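PDB 5A0L: fibronectin-binding protein from Streptococcus pyogenes, which binds fibronectin and attaches covalently to the host through an internal thioester, probably helping the bacterium adhere. Local coordinates for residues Asn84-Asp89 with Ile131-Asp136. Sequence-based numbering, arbitrary orientation. Where two conformers were deposited one is given.
Sequences NPRVLD and IWYYSD
Tyr133 O takes a hydrogen bond from Arg86 NE at 2.8 Å, the donor standing above the carbonyl plane, 38° out of it, instead of on a lone pair. The same side chain lies flat on the Tyr133 ring: NE sits over the ring centre, Arg86 CZ is 3.8 Å from the centroid of the Tyr133 ring, and guanidinium and ring planes are 19° apart, a stacked cation-pi pair. CD and NE cover CE2 while NH2 reaches CE1. Arg86 runs extended through its first two torsions, then bends at chi3 (-66°), which lays the guanidinium over the ring while NE still meets the carbonyl; NH2 adds a weak bond to Ala138 O, just past the helix. One residue on, Tyr134 O accepts Arg86 N at 2.8 Å, and Pro85 CA makes a CA-H...O contact with the same oxygen. Ser135 O receives Asn84 N at 3.2 Å, in the carbonyl plane. Beyond it, a water bridges Asn84 ND2 and Asp136 O, and Asn84 O bonds Ser137 OG. Ser135 OG donates to Asp136 OD2, which also takes Leu52 N. The loop leading into helix 92-105 is thus held on the C-terminal end of helix 120-135 within the thioester domain. Three successive carbonyls at the end of the helix, those of Tyr133, Tyr134 and Ser135, are given donors by the loop, and the arginine's positive charge, set near the helix C-terminus, probably interacts favourably with the helix dipole.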
ATOM      1  N   ASN A  84       8.922  11.640   2.465  1.00 15.73           N
ATOM      2  CA  ASN A  84       8.417  12.814   3.158  1.00 16.73           C
ATOM      3  C   ASN A  84       7.314  12.388   4.135  1.00 14.35           C
ATOM      4  O   ASN A  84       6.149  12.743   3.951  1.00 15.77           O
ATOM      5  CB  ASN A  84       7.907  13.851   2.160  1.00 18.25           C
ATOM      6  CG  ASN A  84       7.572  15.185   2.818  1.00 22.43           C
ATOM      7  OD1 ASN A  84       8.039  15.488   3.917  1.00 29.64           O
ATOM      8  ND2 ASN A  84       6.749  15.964   2.163  1.00 27.64           N
ATOM      9  N   PRO A  85       7.707  11.622   5.151  1.00 14.85           N
ATOM     10  CA  PRO A  85       6.704  11.034   6.024  1.00 15.49           C
ATOM     11  C   PRO A  85       5.999  12.089   6.861  1.00 15.71           C
ATOM     12  O   PRO A  85       6.610  13.126   7.236  1.00 17.73           O
ATOM     13  CB  PRO A  85       7.504  10.068   6.886  1.00 18.73           C
ATOM     14  CG  PRO A  85       8.916  10.598   6.865  1.00 19.70           C
ATOM     15  CD  PRO A  85       9.078  11.182   5.486  1.00 18.13           C
ATOM     16  N   ARG A  86       4.749  11.832   7.195  1.00 15.72           N
ATOM     17  CA  ARG A  86       3.934  12.736   7.987  1.00 17.03           C
ATOM     18  C   ARG A  86       4.153  12.401   9.440  1.00 18.99           C
ATOM     19  O   ARG A  86       3.537  11.484   9.984  1.00 22.50           O
ATOM     20  CB  ARG A  86       2.480  12.580   7.573  1.00 16.73           C
ATOM     21  CG  ARG A  86       1.532  13.590   8.226  1.00 19.91           C
ATOM     22  CD  ARG A  86       0.086  13.373   7.829  1.00 20.20           C
ATOM     23  NE  ARG A  86      -0.132  13.622   6.416  1.00 19.63           N
ATOM     24  CZ  ARG A  86      -0.369  14.804   5.870  1.00 21.19           C
ATOM     25  NH1 ARG A  86      -0.359  15.916   6.614  1.00 24.94           N
ATOM     26  NH2 ARG A  86      -0.562  14.886   4.559  1.00 20.65           N
ATOM     27  N   VAL A  87       5.055  13.146  10.067  1.00 20.25           N
ATOM     28  CA  VAL A  87       5.424  12.930  11.444  1.00 21.34           C
ATOM     29  C   VAL A  87       5.072  14.164  12.273  1.00 23.45           C
ATOM     30  O   VAL A  87       5.500  15.279  11.953  1.00 26.22           O
ATOM     31  CB  VAL A  87       6.911  12.651  11.532  1.00 19.69           C
ATOM     32  CG1 VAL A  87       7.393  12.472  12.973  1.00 24.64           C
ATOM     33  CG2 VAL A  87       7.296  11.456  10.701  1.00 21.56           C
ATOM     34  N   LEU A  88       4.310  13.957  13.333  1.00 22.49           N
ATOM     35  CA  LEU A  88       3.965  15.024  14.278  1.00 23.44           C
ATOM     36  C   LEU A  88       4.898  14.982  15.474  1.00 20.18           C
ATOM     37  O   LEU A  88       5.045  13.953  16.123  1.00 21.35           O
ATOM     38  CB  LEU A  88       2.534  14.849  14.764  1.00 26.66           C
ATOM     39  CG  LEU A  88       2.002  15.879  15.759  1.00 33.10           C
ATOM     40  CD1 LEU A  88       1.907  17.267  15.135  1.00 41.71           C
ATOM     41  CD2 LEU A  88       0.638  15.448  16.287  1.00 38.13           C
ATOM     42  N   ASP A  89       5.523  16.125  15.736  1.00 23.54           N
ATOM     43  CA  ASP A  89       6.354  16.315  16.928  1.00 27.56           C
ATOM     44  C   ASP A  89       7.402  15.202  17.026  1.00 22.80           C
ATOM     45  O   ASP A  89       7.696  14.690  18.109  1.00 22.33           O
ATOM     46  CB  ASP A  89       5.505  16.361  18.222  1.00 32.04           C
ATOM     47  CG  ASP A  89       4.420  17.428  18.190  1.00 50.10           C
ATOM     48  OD1 ASP A  89       4.684  18.535  17.664  1.00 47.88           O
ATOM     49  OD2 ASP A  89       3.306  17.160  18.715  1.00 59.60           O
ATOM     50  N   ILE A 131      -1.978   5.356   2.397  1.00 10.68           N
ATOM     51  CA  ILE A 131      -0.558   5.150   2.715  0.50 10.89           C
ATOM     52  C   ILE A 131       0.275   6.375   2.308  1.00 12.09           C
ATOM     53  O   ILE A 131       1.119   6.842   3.078  1.00 12.09           O
ATOM     54  CB  ILE A 131      -0.016   3.833   2.094  0.50 10.77           C
ATOM     55  CG1 ILE A 131      -0.630   2.630   2.840  0.50 11.36           C
ATOM     56  CG2 ILE A 131       1.516   3.783   2.102  0.50 11.86           C
ATOM     57  CD1 ILE A 131      -0.313   2.568   4.314  0.50 11.23           C
ATOM     58  N   TRP A 132       0.024   6.920   1.132  1.00 11.43           N
ATOM     59  CA  TRP A 132       0.761   8.088   0.663  1.00 12.36           C
ATOM     60  C   TRP A 132       0.493   9.318   1.518  1.00 12.00           C
ATOM     61  O   TRP A 132       1.377  10.192   1.628  1.00 12.78           O
ATOM     62  CB  TRP A 132       0.444   8.348  -0.797  1.00 12.70           C
ATOM     63  CG  TRP A 132       1.067   7.395  -1.770  1.00 12.56           C
ATOM     64  CD1 TRP A 132       2.225   6.709  -1.620  1.00 12.96           C
ATOM     65  CD2 TRP A 132       0.585   7.087  -3.077  1.00 12.56           C
ATOM     66  NE1 TRP A 132       2.517   5.978  -2.755  1.00 12.77           N
ATOM     67  CE2 TRP A 132       1.513   6.190  -3.658  1.00 12.69           C
ATOM     68  CE3 TRP A 132      -0.548   7.450  -3.806  1.00 13.09           C
ATOM     69  CZ2 TRP A 132       1.354   5.698  -4.956  1.00 15.00           C
ATOM     70  CZ3 TRP A 132      -0.704   6.952  -5.086  1.00 15.11           C
ATOM     71  CH2 TRP A 132       0.238   6.081  -5.636  1.00 14.96           C
ATOM     72  N   TYR A 133      -0.675   9.414   2.131  1.00 12.33           N
ATOM     73  CA  TYR A 133      -0.934  10.485   3.102  1.00 13.11           C
ATOM     74  C   TYR A 133       0.142  10.454   4.194  1.00 13.29           C
ATOM     75  O   TYR A 133       0.596  11.529   4.655  1.00 13.67           O
ATOM     76  CB  TYR A 133      -2.338  10.289   3.693  1.00 13.73           C
ATOM     77  CG  TYR A 133      -2.743  11.317   4.712  1.00 13.95           C
ATOM     78  CD1 TYR A 133      -3.242  12.555   4.309  1.00 15.30           C
ATOM     79  CD2 TYR A 133      -2.695  11.039   6.080  1.00 14.68           C
ATOM     80  CE1 TYR A 133      -3.662  13.492   5.268  1.00 16.60           C
ATOM     81  CE2 TYR A 133      -3.105  11.964   7.032  1.00 16.09           C
ATOM     82  CZ  TYR A 133      -3.575  13.192   6.614  1.00 17.20           C
ATOM     83  OH  TYR A 133      -3.978  14.108   7.560  1.00 21.75           O
ATOM     84  N   TYR A 134       0.571   9.277   4.591  1.00 12.00           N
ATOM     85  CA  TYR A 134       1.583   9.140   5.635  1.00 12.56           C
ATOM     86  C   TYR A 134       3.010   9.038   5.121  1.00 13.06           C
ATOM     87  O   TYR A 134       3.929   9.507   5.795  1.00 14.50           O
ATOM     88  CB  TYR A 134       1.252   7.970   6.565  1.00 12.78           C
ATOM     89  CG  TYR A 134       0.082   8.236   7.487  1.00 13.16           C
ATOM     90  CD1 TYR A 134       0.187   9.171   8.531  1.00 13.81           C
ATOM     91  CD2 TYR A 134      -1.150   7.616   7.302  1.00 13.43           C
ATOM     92  CE1 TYR A 134      -0.885   9.468   9.337  1.00 14.72           C
ATOM     93  CE2 TYR A 134      -2.226   7.886   8.160  1.00 13.76           C
ATOM     94  CZ  TYR A 134      -2.094   8.828   9.159  1.00 13.42           C
ATOM     95  OH  TYR A 134      -3.115   9.119  10.007  1.00 16.24           O
ATOM     96  N   SER A 135       3.259   8.381   3.992  1.00 12.17           N
ATOM     97  CA  SER A 135       4.630   8.181   3.510  1.00 12.45           C
ATOM     98  C   SER A 135       5.196   9.426   2.818  1.00 12.43           C
ATOM     99  O   SER A 135       6.431   9.644   2.859  1.00 13.74           O
ATOM    100  CB  SER A 135       4.714   6.997   2.525  1.00 12.70           C
ATOM    101  OG  SER A 135       3.960   7.210   1.349  1.00 13.40           O
ATOM    102  N   ASP A 136       4.334  10.168   2.140  1.00 12.04           N
ATOM    103  CA  ASP A 136       4.719  11.300   1.305  1.00 13.18           C
ATOM    104  C   ASP A 136       4.019  12.597   1.679  1.00 13.79           C
ATOM    105  O   ASP A 136       4.154  13.596   0.987  1.00 16.48           O
ATOM    106  CB  ASP A 136       4.512  10.939  -0.187  1.00 14.40           C
ATOM    107  CG  ASP A 136       5.518   9.924  -0.657  1.00 14.41           C
ATOM    108  OD1 ASP A 136       6.652  10.354  -1.011  1.00 17.60           O
ATOM    109  OD2 ASP A 136       5.246   8.706  -0.641  1.00 15.38           O
TER
HETATM  110  O   HOH W   1       6.016  15.459  -0.449  1.00 35.97           O